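Local coordinates for sugar fermentation stimulation protein homolog (Pyrococcus furiosus, PDB 4DA2) that probably binds DNA, and joins an OB-fold domain to a nuclease-like PD-(D/E)xK domain that here holds two calcium ions, at residues Ser115-Leu120 and Lys158-Leu163; Glu196-Ala201 and Val206-Leu211. The protein carries 1 engineered substitution. One frame throughout, in Å; residues are numbered along the deposited sequence.

How the contacts relate
Both contacts belong to the PD-(D/E)xK domain, and their centres lie about 12 Å apart. Along the chain they come one after the other: strand 115-122 and helix 151-165 make contact 1, then helix 192-204 and strand 207-215 make contact 2. Each brings a helix against the same mixed sheet, in which strands 127-139 and 169-176 connect strand 115-122 to strand 207-215. The two helices also touch directly: Ile161 of contact 1 packs on Leu197, Glu200 and Ala201 of contact 2, while Val206 reaches the backbone of Leu160. Helices 151-165 and 192-204 thus lie side by side and in contact on this sheet, with the calcium site at the contact 1 end.

Contact 1 (Ser115-Leu120 and Lys158-Leu163); sequences SRLDYL and KELIKL. With CA (calcium ion), chain C; CA (calcium ion), chain D.
Next to Leu117, which packs on Leu160 and Leu163, Asp118 OD1 is gripped by two calcium ions at once. Asp118 OD1 lies 2.3 Å from the calcium ion of chain D and a longer 2.9 Å from that of chain C, while Asp118 OD2 holds the chain C ion at 2.4 Å. The carboxylate therefore chelates one metal and bridges to the other, and water 3 is a second bridge between them. Water 1, another ligand of the chain D ion, donates to Arg116 O at 2.7 Å, tying the backbone to the metal shell. Glu109 completes the protein ligands of the chain D ion, Glu131 and Thr132 those of the chain C ion; the acidic cluster is consistent with the metal centre of PD-(D/E)xK nucleases.

Away from the metals, Leu117 carries the contact with the helix. With CG anti to the carbonyl carbon (chi1 -63°), its side chain is turned to the helix and a single methyl, CD1, does the touching. Leu117 CD1 meets Leu160 CD2 at 3.7 Å, the two side chains crossing at a slant, and Leu163 CD1 tip to tip at 3.9 Å. Nearer the N-terminal end of the helix, the aliphatic part of Glu159 lies beside Ser115, with Glu159 CG 4.3 Å from Ser115 CB, while its OE2 accepts a hydrogen bond from Glu114 N.

Leu117 also rests on Glu131 and Leu163 on Phe129, both of strand 127-139, so helix 151-165 packs where strands 115-122 and 127-139 pair, with helix 192-204 against its Ile161.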
loop_
_atom_site.group_PDB
_atom_site.type_symbol
_atom_site.label_atom_id
_atom_site.label_comp_id
_atom_site.label_asym_id
_atom_site.label_seq_id
_atom_site.Cartn_x
_atom_site.Cartn_y
_atom_site.Cartn_z
ATOM N N SER A 115 17.851 -6.718 -4.399
ATOM C CA SER A 115 16.921 -5.861 -3.701
ATOM C C SER A 115 16.466 -6.483 -2.367
ATOM O O SER A 115 17.119 -7.381 -1.830
ATOM C CB SER A 115 15.725 -5.586 -4.640
ATOM O OG SER A 115 14.936 -4.517 -4.173
ATOM N N ARG A 116 15.351 -5.989 -1.832
ATOM C CA ARG A 116 14.698 -6.590 -0.663
ATOM C C ARG A 116 13.209 -6.629 -0.960
ATOM O O ARG A 116 12.669 -5.658 -1.506
ATOM C CB ARG A 116 14.901 -5.731 0.599
ATOM C CG ARG A 116 16.357 -5.710 1.120
ATOM C CD ARG A 116 16.506 -4.855 2.344
ATOM N NE ARG A 116 17.656 -5.292 3.140
ATOM C CZ ARG A 116 18.838 -4.694 3.173
ATOM N NH1 ARG A 116 19.072 -3.604 2.451
ATOM N NH2 ARG A 116 19.795 -5.201 3.940
ATOM N N LEU A 117 12.550 -7.730 -0.611
ATOM C CA LEU A 117 11.086 -7.794 -0.732
ATOM C C LEU A 117 10.472 -7.698 0.657
ATOM O O LEU A 117 11.141 -7.969 1.652
ATOM C CB LEU A 117 10.665 -9.088 -1.414
ATOM C CG LEU A 117 11.135 -9.270 -2.856
ATOM C CD1 LEU A 117 10.727 -10.671 -3.372
ATOM C CD2 LEU A 117 10.583 -8.161 -3.752
ATOM N N ASP A 118 9.189 -7.336 0.732
ATOM C CA ASP A 118 8.578 -7.015 2.016
ATOM C C ASP A 118 8.597 -8.129 3.039
ATOM O O ASP A 118 8.973 -7.885 4.200
ATOM C CB ASP A 118 7.134 -6.551 1.840
ATOM C CG ASP A 118 7.042 -5.221 1.188
ATOM O OD1 ASP A 118 7.994 -4.409 1.297
ATOM O OD2 ASP A 118 5.992 -4.939 0.557
ATOM N N TYR A 119 8.167 -9.329 2.632
ATOM C CA TYR A 119 7.997 -10.451 3.590
ATOM C C TYR A 119 8.471 -11.794 3.086
ATOM O O TYR A 119 8.297 -12.128 1.915
ATOM C CB TYR A 119 6.516 -10.607 4.002
ATOM C CG TYR A 119 5.834 -9.313 4.453
ATOM C CD1 TYR A 119 6.111 -8.757 5.700
ATOM C CD2 TYR A 119 4.910 -8.668 3.637
ATOM C CE1 TYR A 119 5.506 -7.577 6.122
ATOM C CE2 TYR A 119 4.278 -7.481 4.046
ATOM C CZ TYR A 119 4.573 -6.946 5.295
ATOM O OH TYR A 119 3.981 -5.766 5.708
ATOM N N LEU A 120 9.047 -12.574 4.005
ATOM C CA LEU A 120 9.124 -14.014 3.846
ATOM C C LEU A 120 8.122 -14.567 4.830
ATOM O O LEU A 120 8.166 -14.256 6.021
ATOM C CB LEU A 120 10.517 -14.561 4.162
ATOM C CG LEU A 120 10.612 -16.081 4.022
ATOM C CD1 LEU A 120 10.288 -16.512 2.594
ATOM C CD2 LEU A 120 12.002 -16.598 4.448
ATOM N N LYS A 158 11.027 -7.859 -11.038
ATOM C CA LYS A 158 12.065 -8.706 -11.631
ATOM C C LYS A 158 12.539 -9.799 -10.685
ATOM O O LYS A 158 12.709 -10.945 -11.101
ATOM C CB LYS A 158 13.218 -7.861 -12.207
ATOM C CG LYS A 158 12.816 -7.114 -13.490
ATOM C CD LYS A 158 13.955 -6.223 -14.017
ATOM C CE LYS A 158 13.622 -5.650 -15.387
ATOM N NZ LYS A 158 14.739 -4.821 -15.917
ATOM N N GLU A 159 12.705 -9.472 -9.400
ATOM C CA GLU A 159 13.138 -10.476 -8.440
ATOM C C GLU A 159 12.033 -11.517 -8.203
ATOM O O GLU A 159 12.316 -12.696 -7.988
ATOM C CB GLU A 159 13.559 -9.847 -7.114
ATOM C CG GLU A 159 14.766 -8.912 -7.206
ATOM C CD GLU A 159 16.050 -9.602 -7.682
ATOM O OE1 GLU A 159 16.101 -10.854 -7.794
ATOM O OE2 GLU A 159 17.013 -8.873 -7.938
ATOM N N LEU A 160 10.769 -11.060 -8.234
ATOM C CA LEU A 160 9.626 -11.967 -8.090
ATOM C C LEU A 160 9.581 -12.974 -9.252
ATOM O O LEU A 160 9.323 -14.164 -9.047
ATOM C CB LEU A 160 8.300 -11.171 -7.992
ATOM C CG LEU A 160 8.098 -10.398 -6.680
ATOM C CD1 LEU A 160 6.937 -9.384 -6.844
ATOM C CD2 LEU A 160 7.785 -11.345 -5.555
ATOM N N ILE A 161 9.768 -12.464 -10.464
ATOM C CA ILE A 161 9.783 -13.280 -11.672
ATOM C C ILE A 161 10.888 -14.346 -11.558
ATOM O O ILE A 161 10.652 -15.534 -11.826
ATOM C CB ILE A 161 9.977 -12.404 -12.933
ATOM C CG1 ILE A 161 8.715 -11.577 -13.217
ATOM C CG2 ILE A 161 10.358 -13.294 -14.143
ATOM C CD1 ILE A 161 8.901 -10.490 -14.263
ATOM N N LYS A 162 12.082 -13.932 -11.136
ATOM C CA LYS A 162 13.201 -14.873 -11.025
ATOM C C LYS A 162 12.925 -15.970 -9.973
ATOM O O LYS A 162 13.190 -17.143 -10.214
ATOM C CB LYS A 162 14.495 -14.124 -10.722
ATOM C CG LYS A 162 15.669 -15.007 -10.204
ATOM C CD LYS A 162 16.330 -15.865 -11.266
ATOM C CE LYS A 162 17.736 -16.272 -10.817
ATOM N NZ LYS A 162 18.064 -17.656 -11.222
ATOM N N LEU A 163 12.383 -15.584 -8.817
ATOM C CA LEU A 163 11.945 -16.563 -7.812
ATOM C C LEU A 163 10.990 -17.620 -8.437
ATOM O O LEU A 163 11.227 -18.831 -8.320
ATOM C CB LEU A 163 11.245 -15.848 -6.657
ATOM C CG LEU A 163 12.147 -15.104 -5.667
ATOM C CD1 LEU A 163 11.271 -14.300 -4.739
ATOM C CD2 LEU A 163 12.944 -16.112 -4.873
HETATM CA CA CA C . 6.366 -2.846 -0.454
HETATM CA CA CA D . 9.905 -3.127 1.334
HETATM O O HOH W 1 10.426 -4.500 -0.677
HETATM O O HOH W 2 6.582 -1.236 -2.244
HETATM O O HOH W 3 8.635 -1.616 -0.073
HETATM O O HOH W 4 5.494 -2.304 1.784
HETATM O O HOH W 5 11.934 -1.981 0.192
#

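Contact 2 (Glu196-Ala201 and Val206-Leu211); sequences ELLKEA and VEIRAL
In the segment 206-211, whose Val206 and Ile208 face the helix, the guanidinium of Arg209 has Glu207 OE1 at its edge, in its plane. Arg209 NH2 donates to Glu207 OE1 at 2.8 Å in a salt bridge, approaching on the anti side of the carboxylate and 31° out of its plane; a weak bond from NH1 ends on the same oxygen. Arg209 NH1 also reaches Ile208 O at 3.1 Å, coming from above the carbonyl plane, and Arg209 NE pairs with Glu99. These bonds help to hold the guanidinium in its orientation.

The contact itself lies on the other side of the segment. Val206 N donates to Ala201 O at 2.9 Å, five residues back along the chain, which ties the last turns of helix 192-204 to the chain leaving it. Beside that bond Val206 CB packs on Ala201 CB at 3.8 Å. With Val206 CG1 anti to the backbone N (chi1 179°), CG2 falls beside the helix, 3.7 Å from Ala201 O. Two residues on, Ile208 extends CD1 to within 3.8 Å of Leu198 O, while Leu198 CD2 keeps a looser contact, 4.5 Å from Ile208 CD1.

Helix 192-204 belongs to the crossover between neighbouring parallel strands 169-176 and 207-215 of the PD-(D/E)xK domain, with strand 183-186 inserted. Ile208 and Leu198 both lean on Phe174 and Ile231, so the helix lies over these strands, flanked by helix 151-165.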
loop_
_atom_site.group_PDB
_atom_site.type_symbol
_atom_site.label_atom_id
_atom_site.label_comp_id
_atom_site.label_asym_id
_atom_site.label_seq_id
_atom_site.Cartn_x
_atom_site.Cartn_y
_atom_site.Cartn_z
ATOM N N GLU A 196 4.182 -4.148 -18.439
ATOM C CA GLU A 196 4.754 -5.282 -19.193
ATOM C C GLU A 196 5.309 -6.364 -18.257
ATOM O O GLU A 196 5.060 -7.554 -18.467
ATOM C CB GLU A 196 5.821 -4.796 -20.192
ATOM C CG GLU A 196 6.535 -5.905 -20.977
ATOM C CD GLU A 196 5.660 -6.623 -21.998
ATOM O OE1 GLU A 196 4.437 -6.362 -22.086
ATOM O OE2 GLU A 196 6.214 -7.471 -22.729
ATOM N N LEU A 197 6.064 -5.942 -17.241
ATOM C CA LEU A 197 6.632 -6.841 -16.239
ATOM C C LEU A 197 5.553 -7.613 -15.449
ATOM O O LEU A 197 5.763 -8.747 -15.100
ATOM C CB LEU A 197 7.555 -6.071 -15.269
ATOM C CG LEU A 197 8.971 -5.680 -15.762
ATOM C CD1 LEU A 197 9.628 -4.748 -14.718
ATOM C CD2 LEU A 197 9.817 -6.928 -16.024
ATOM N N LEU A 198 4.427 -6.973 -15.134
ATOM C CA LEU A 198 3.340 -7.675 -14.401
ATOM C C LEU A 198 2.716 -8.827 -15.221
ATOM O O LEU A 198 2.335 -9.883 -14.672
ATOM C CB LEU A 198 2.273 -6.680 -13.881
ATOM C CG LEU A 198 2.754 -5.784 -12.715
ATOM C CD1 LEU A 198 1.769 -4.637 -12.497
ATOM C CD2 LEU A 198 2.978 -6.589 -11.428
ATOM N N LYS A 199 2.609 -8.612 -16.532
ATOM C CA LYS A 199 2.169 -9.661 -17.468
ATOM C C LYS A 199 3.141 -10.819 -17.452
ATOM O O LYS A 199 2.724 -11.972 -17.396
ATOM C CB LYS A 199 2.044 -9.113 -18.907
ATOM C CG LYS A 199 0.867 -8.146 -19.101
ATOM C CD LYS A 199 0.651 -7.777 -20.578
ATOM C CE LYS A 199 -0.423 -6.704 -20.716
ATOM N NZ LYS A 199 0.128 -5.338 -20.433
ATOM N N GLU A 200 4.439 -10.501 -17.489
ATOM C CA GLU A 200 5.502 -11.490 -17.440
ATOM C C GLU A 200 5.470 -12.258 -16.121
ATOM O O GLU A 200 5.639 -13.495 -16.115
ATOM C CB GLU A 200 6.879 -10.830 -17.641
ATOM C CG GLU A 200 8.038 -11.824 -17.685
ATOM C CD GLU A 200 9.390 -11.179 -17.998
ATOM O OE1 GLU A 200 9.433 -9.962 -18.251
ATOM O OE2 GLU A 200 10.414 -11.904 -17.976
ATOM N N ALA A 201 5.229 -11.540 -15.023
ATOM C CA ALA A 201 5.062 -12.159 -13.696
ATOM C C ALA A 201 3.950 -13.206 -13.660
ATOM O O ALA A 201 4.164 -14.319 -13.169
ATOM C CB ALA A 201 4.782 -11.082 -12.625
ATOM N N VAL A 206 4.227 -15.899 -10.718
ATOM C CA VAL A 206 4.067 -14.982 -9.567
ATOM C C VAL A 206 2.572 -14.780 -9.323
ATOM O O VAL A 206 1.824 -14.413 -10.241
ATOM C CB VAL A 206 4.717 -13.594 -9.784
ATOM C CG1 VAL A 206 4.473 -12.669 -8.539
ATOM C CG2 VAL A 206 6.206 -13.721 -10.129
ATOM N N GLU A 207 2.131 -15.031 -8.090
ATOM C CA GLU A 207 0.695 -14.854 -7.777
ATOM C C GLU A 207 0.419 -13.366 -7.584
ATOM O O GLU A 207 1.214 -12.643 -6.945
ATOM C CB GLU A 207 0.303 -15.648 -6.540
ATOM C CG GLU A 207 0.525 -17.161 -6.717
ATOM C CD GLU A 207 -0.486 -17.839 -7.652
ATOM O OE1 GLU A 207 -1.667 -17.445 -7.635
ATOM O OE2 GLU A 207 -0.105 -18.778 -8.397
ATOM N N ILE A 208 -0.665 -12.893 -8.187
ATOM C CA ILE A 208 -1.031 -11.472 -8.051
ATOM C C ILE A 208 -2.391 -11.340 -7.328
ATOM O O ILE A 208 -3.374 -11.961 -7.734
ATOM C CB ILE A 208 -1.078 -10.737 -9.403
ATOM C CG1 ILE A 208 0.312 -10.751 -10.071
ATOM C CG2 ILE A 208 -1.622 -9.310 -9.194
ATOM C CD1 ILE A 208 0.320 -10.180 -11.500
ATOM N N ARG A 209 -2.429 -10.538 -6.257
ATOM C CA ARG A 209 -3.689 -10.299 -5.513
ATOM C C ARG A 209 -3.831 -8.788 -5.356
ATOM O O ARG A 209 -2.836 -8.034 -5.435
ATOM C CB ARG A 209 -3.640 -10.923 -4.105
ATOM C CG ARG A 209 -3.325 -12.445 -4.060
ATOM C CD ARG A 209 -4.442 -13.342 -4.604
ATOM N NE ARG A 209 -4.028 -14.755 -4.533
ATOM C CZ ARG A 209 -3.542 -15.443 -5.564
ATOM N NH1 ARG A 209 -3.455 -14.880 -6.766
ATOM N NH2 ARG A 209 -3.180 -16.711 -5.397
ATOM N N ALA A 210 -5.061 -8.356 -5.123
ATOM C CA ALA A 210 -5.345 -6.964 -4.784
ATOM C C ALA A 210 -6.445 -6.912 -3.719
ATOM O O ALA A 210 -7.438 -7.615 -3.817
ATOM C CB ALA A 210 -5.753 -6.183 -6.031
ATOM N N LEU A 211 -6.259 -6.053 -2.725
ATOM C CA LEU A 211 -7.174 -5.957 -1.598
ATOM C C LEU A 211 -7.768 -4.570 -1.473
ATOM O O LEU A 211 -7.062 -3.594 -1.671
ATOM C CB LEU A 211 -6.424 -6.262 -0.313
ATOM C CG LEU A 211 -5.569 -7.533 -0.279
ATOM C CD1 LEU A 211 -4.790 -7.590 1.042
ATOM C CD2 LEU A 211 -6.454 -8.773 -0.439
#